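Local coordinates for defective in germ line development protein 3, isoform a (Caenorhabditis elegans, PDB 3N89) that probably works in RNA regulation during germline development, as a Bicaudal-C orthologue whose four KH domains join into one globular platform, at residues Thr87-Phe90 against Gly91-Asp94; Phe323-Lys326 against Lys327-Ala331. All blocks are in the same frame, centred on the assembly; numbering follows the deposited sequence.

Contact 1. Residues Thr87-Phe90 against Gly91-Asp94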
loop_
_atom_site.group_PDB
_atom_site.type_symbol
_atom_site.label_atom_id
_atom_site.label_comp_id
_atom_site.label_asym_id
_atom_site.label_seq_id
_atom_site.Cartn_x
_atom_site.Cartn_y
_atom_site.Cartn_z
ATOM N N THR A 87 -12.035 6.788 5.292
ATOM C CA THR A 87 -12.664 8.092 5.507
ATOM C C THR A 87 -13.082 8.339 6.948
ATOM O O THR A 87 -13.666 7.469 7.594
ATOM C CB THR A 87 -13.928 8.243 4.633
ATOM O OG1 THR A 87 -13.585 8.049 3.253
ATOM C CG2 THR A 87 -14.554 9.628 4.828
ATOM N N GLY A 88 -12.802 9.536 7.443
ATOM C CA GLY A 88 -13.186 9.869 8.799
ATOM C C GLY A 88 -12.360 11.012 9.346
ATOM O O GLY A 88 -11.689 11.708 8.592
ATOM N N TYR A 89 -12.424 11.222 10.655
ATOM C CA TYR A 89 -11.651 12.283 11.271
ATOM C C TYR A 89 -10.185 11.955 11.016
ATOM O O TYR A 89 -9.755 10.810 11.159
ATOM C CB TYR A 89 -11.946 12.358 12.777
ATOM C CG TYR A 89 -11.003 13.263 13.538
ATOM C CD1 TYR A 89 -10.930 14.630 13.255
ATOM C CD2 TYR A 89 -10.131 12.740 14.500
ATOM C CE1 TYR A 89 -10.002 15.455 13.911
ATOM C CE2 TYR A 89 -9.203 13.548 15.158
ATOM C CZ TYR A 89 -9.139 14.901 14.857
ATOM O OH TYR A 89 -8.188 15.680 15.471
ATOM N N PHE A 90 -9.420 12.960 10.616
ATOM C CA PHE A 90 -8.006 12.760 10.332
ATOM C C PHE A 90 -7.252 11.935 11.379
ATOM O O PHE A 90 -6.430 11.086 11.035
ATOM C CB PHE A 90 -7.299 14.102 10.188
ATOM C CG PHE A 90 -5.837 13.970 9.953
ATOM C CD1 PHE A 90 -5.349 13.604 8.700
ATOM C CD2 PHE A 90 -4.937 14.181 10.989
ATOM C CE1 PHE A 90 -3.983 13.444 8.486
ATOM C CE2 PHE A 90 -3.573 14.024 10.785
ATOM C CZ PHE A 90 -3.091 13.658 9.535
ATOM N N GLY A 91 -7.519 12.193 12.655
ATOM C CA GLY A 91 -6.824 11.464 13.702
ATOM C C GLY A 91 -7.070 9.964 13.682
ATOM O O GLY A 91 -6.167 9.176 13.966
ATOM N N ASP A 92 -8.292 9.564 13.345
ATOM C CA ASP A 92 -8.635 8.151 13.305
ATOM C C ASP A 92 -8.165 7.485 12.008
ATOM O O ASP A 92 -7.736 6.326 12.003
ATOM C CB ASP A 92 -10.148 7.987 13.494
ATOM C CG ASP A 92 -10.639 8.592 14.815
ATOM O OD1 ASP A 92 -9.883 8.520 15.808
ATOM O OD2 ASP A 92 -11.771 9.124 14.872
ATOM N N VAL A 93 -8.234 8.228 10.910
ATOM C CA VAL A 93 -7.817 7.707 9.620
ATOM C C VAL A 93 -6.371 7.223 9.652
ATOM O O VAL A 93 -6.035 6.184 9.081
ATOM C CB VAL A 93 -7.959 8.779 8.523
ATOM C CG1 VAL A 93 -7.306 8.300 7.242
ATOM C CG2 VAL A 93 -9.434 9.076 8.278
ATOM N N ASP A 94 -5.513 7.983 10.321
ATOM C CA ASP A 94 -4.108 7.624 10.408
ATOM C C ASP A 94 -3.922 6.346 11.208
ATOM O O ASP A 94 -3.066 5.517 10.892
ATOM C CB ASP A 94 -3.308 8.761 11.049
ATOM C CG ASP A 94 -1.829 8.445 11.149
ATOM O OD1 ASP A 94 -1.274 7.888 10.176
ATOM O OD2 ASP A 94 -1.213 8.757 12.194
#
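The ring of Y89 lies over the backbone of G91, whose amide nitrogen stands 3.2 Å from Y89 CD2 and above one face of the ring, displaced toward its rim. The tyrosine folds back along the start of the helix because its CG lies anti to the backbone N (chi1 169°). The bare backbone of G91 probably leaves the ring room to lie this close. The carboxylate of D92 comes to the edge of the same ring, in its plane, with OD2 4.0 Å from Y89 CD2.

The backbone oxygen of Y89, at the N-cap position, accepts a straight bond from V93 N (3.0 Å, N-H...O 165°), and D92 N adds a weak one. V93 points back at the loop: its CG2, beside its own backbone N, reaches 3.5 Å from G88 O and 3.4 Å from Y89 O. The backbone angles of G88 would jam a CB against the preceding carbonyl, and a side chain there would also head for V93 CG2.

F90 gives its carbonyl to D94 N in a weak bond of 3.3 Å between F90 O and that nitrogen, while its ring leads away to stack on Y332. V93 and F90 also rest on strand 29-35, through L32 and V30 respectively, and so join helix to sheet. The sharp corner at G88, which carries the chain from strand 83-87 through a short loop into helix 90-102, is the strand-to-helix junction before the C-terminal helix of a KH domain, here the first of the four.

Contact 2. Residues Phe323-Lys326 against Lys327-Ala331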
loop_
_atom_site.group_PDB
_atom_site.type_symbol
_atom_site.label_atom_id
_atom_site.label_comp_id
_atom_site.label_asym_id
_atom_site.label_seq_id
_atom_site.Cartn_x
_atom_site.Cartn_y
_atom_site.Cartn_z
ATOM N N PHE A 323 6.017 5.772 1.871
ATOM C CA PHE A 323 7.157 5.933 2.768
ATOM C C PHE A 323 7.350 7.366 3.240
ATOM O O PHE A 323 7.848 7.603 4.336
ATOM C CB PHE A 323 8.441 5.435 2.087
ATOM C CG PHE A 323 9.106 6.456 1.216
ATOM C CD1 PHE A 323 10.069 7.311 1.738
ATOM C CD2 PHE A 323 8.765 6.572 -0.127
ATOM C CE1 PHE A 323 10.684 8.267 0.930
ATOM C CE2 PHE A 323 9.375 7.525 -0.937
ATOM C CZ PHE A 323 10.335 8.371 -0.405
ATOM N N ASN A 324 6.935 8.314 2.410
ATOM C CA ASN A 324 7.087 9.732 2.709
ATOM C C ASN A 324 5.848 10.315 3.399
ATOM O O ASN A 324 5.679 11.536 3.477
ATOM C CB ASN A 324 7.386 10.469 1.401
ATOM C CG ASN A 324 8.018 11.820 1.618
ATOM O OD1 ASN A 324 8.621 12.080 2.657
ATOM N ND2 ASN A 324 7.906 12.686 0.623
ATOM N N ILE A 325 4.997 9.437 3.918
ATOM C CA ILE A 325 3.770 9.856 4.591
ATOM C C ILE A 325 4.024 10.841 5.726
ATOM O O ILE A 325 3.237 11.769 5.937
ATOM C CB ILE A 325 2.998 8.645 5.179
ATOM C CG1 ILE A 325 1.675 9.119 5.782
ATOM C CG2 ILE A 325 3.818 7.973 6.277
ATOM C CD1 ILE A 325 0.803 7.997 6.289
ATOM N N LYS A 326 5.113 10.640 6.464
ATOM C CA LYS A 326 5.415 11.527 7.574
ATOM C C LYS A 326 5.488 12.979 7.121
ATOM O O LYS A 326 5.241 13.887 7.908
ATOM C CB LYS A 326 6.734 11.132 8.249
ATOM C CG LYS A 326 7.031 11.956 9.498
ATOM C CD LYS A 326 8.469 11.807 9.978
ATOM C CE LYS A 326 8.749 10.416 10.527
ATOM N NZ LYS A 326 10.027 10.387 11.291
ATOM N N LYS A 327 5.825 13.195 5.852
ATOM C CA LYS A 327 5.932 14.551 5.310
ATOM C C LYS A 327 4.598 15.032 4.732
ATOM O O LYS A 327 4.403 16.223 4.531
ATOM C CB LYS A 327 7.013 14.609 4.228
ATOM C CG LYS A 327 8.091 15.652 4.464
ATOM C CD LYS A 327 8.939 15.306 5.671
ATOM C CE LYS A 327 10.083 16.296 5.851
ATOM N NZ LYS A 327 9.595 17.703 6.016
ATOM N N LEU A 328 3.685 14.106 4.462
ATOM C CA LEU A 328 2.373 14.472 3.933
ATOM C C LEU A 328 1.591 15.207 5.021
ATOM O O LEU A 328 1.075 16.307 4.796
ATOM C CB LEU A 328 1.616 13.218 3.483
ATOM C CG LEU A 328 0.194 13.338 2.916
ATOM C CD1 LEU A 328 -0.190 12.037 2.217
ATOM C CD2 LEU A 328 -0.803 13.645 4.031
ATOM N N TYR A 329 1.502 14.608 6.205
ATOM C CA TYR A 329 0.775 15.242 7.304
ATOM C C TYR A 329 1.320 16.651 7.580
ATOM O O TYR A 329 0.550 17.590 7.779
ATOM C CB TYR A 329 0.850 14.372 8.566
ATOM C CG TYR A 329 0.191 13.010 8.419
ATOM C CD1 TYR A 329 -0.807 12.790 7.468
ATOM C CD2 TYR A 329 0.534 11.950 9.261
ATOM C CE1 TYR A 329 -1.449 11.551 7.367
ATOM C CE2 TYR A 329 -0.108 10.709 9.169
ATOM C CZ TYR A 329 -1.092 10.519 8.223
ATOM O OH TYR A 329 -1.723 9.299 8.145
ATOM N N THR A 330 2.641 16.804 7.580
ATOM C CA THR A 330 3.240 18.120 7.813
ATOM C C THR A 330 2.691 19.108 6.789
ATOM O O THR A 330 2.342 20.244 7.122
ATOM C CB THR A 330 4.770 18.077 7.663
ATOM O OG1 THR A 330 5.323 17.202 8.651
ATOM C CG2 THR A 330 5.363 19.468 7.823
ATOM N N ALA A 331 2.628 18.663 5.535
ATOM C CA ALA A 331 2.118 19.495 4.460
ATOM C C ALA A 331 0.666 19.837 4.773
ATOM O O ALA A 331 0.206 20.952 4.516
ATOM C CB ALA A 331 2.214 18.757 3.134
#
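I325 sets its CG1 over one face of the Y329 ring, one helical turn further on, in a CH-pi contact of 4.2 Å from CG1 to the ring centroid, 22° off the normal. The isoleucine chain is fully extended (chi1 -176°), which carries CD1 beyond the ring carbons to the phenolic end, 3.4 Å from Y329 OH. Y329 turns its CG beside its own backbone N (chi1 -63°), slanting the ring back toward I325; its OH hydrogen-bonds to D94 OD1 of helix 90-102. Replacing Y329 by an alanine is likely to uncover I325 CG1 and leave the D94 carboxylate without its hydroxyl partner.

These residues open helix 325-335, the last helix of the fourth KH domain, which packs on the sheet: L328 meets I261 and M263 of strand 260-268. The first turn is irregular. N324 O receives K327 N at 2.9 Å and I325 O receives L328 N at 2.8 Å, whereas Y329 N to I325 O is a weak bond of 3.3 Å.

The amide of N324 crosses the K327 stem at a slant, OD1 lying 3.4 Å from K327 CB, while ND2 bonds to S290 O and S320 OG. K326, bent in mid-chain, extends NZ to a salt bridge with D351; its carbonyl oxygen accepts a weak bond from T330 OG1.

From the N terminus, contact 1 comes first, closing the corner where strand 83-87 passes into helix 90-102. Two further KH domains intervene before contact 2 forms the opening turns of helix 325-335, after strand 311-321. The two are local and in series, neither nested nor crossed, with centres about 15 Å apart. They nevertheless meet in space, through the D94 to Y329 bond and the edge-to-face rings of F90 and Y329. Both helices accompany a shared seven-stranded antiparallel sheet, in which strands 29-35 and 260-268 are neighbours, so this meeting ties the first KH domain to the fourth.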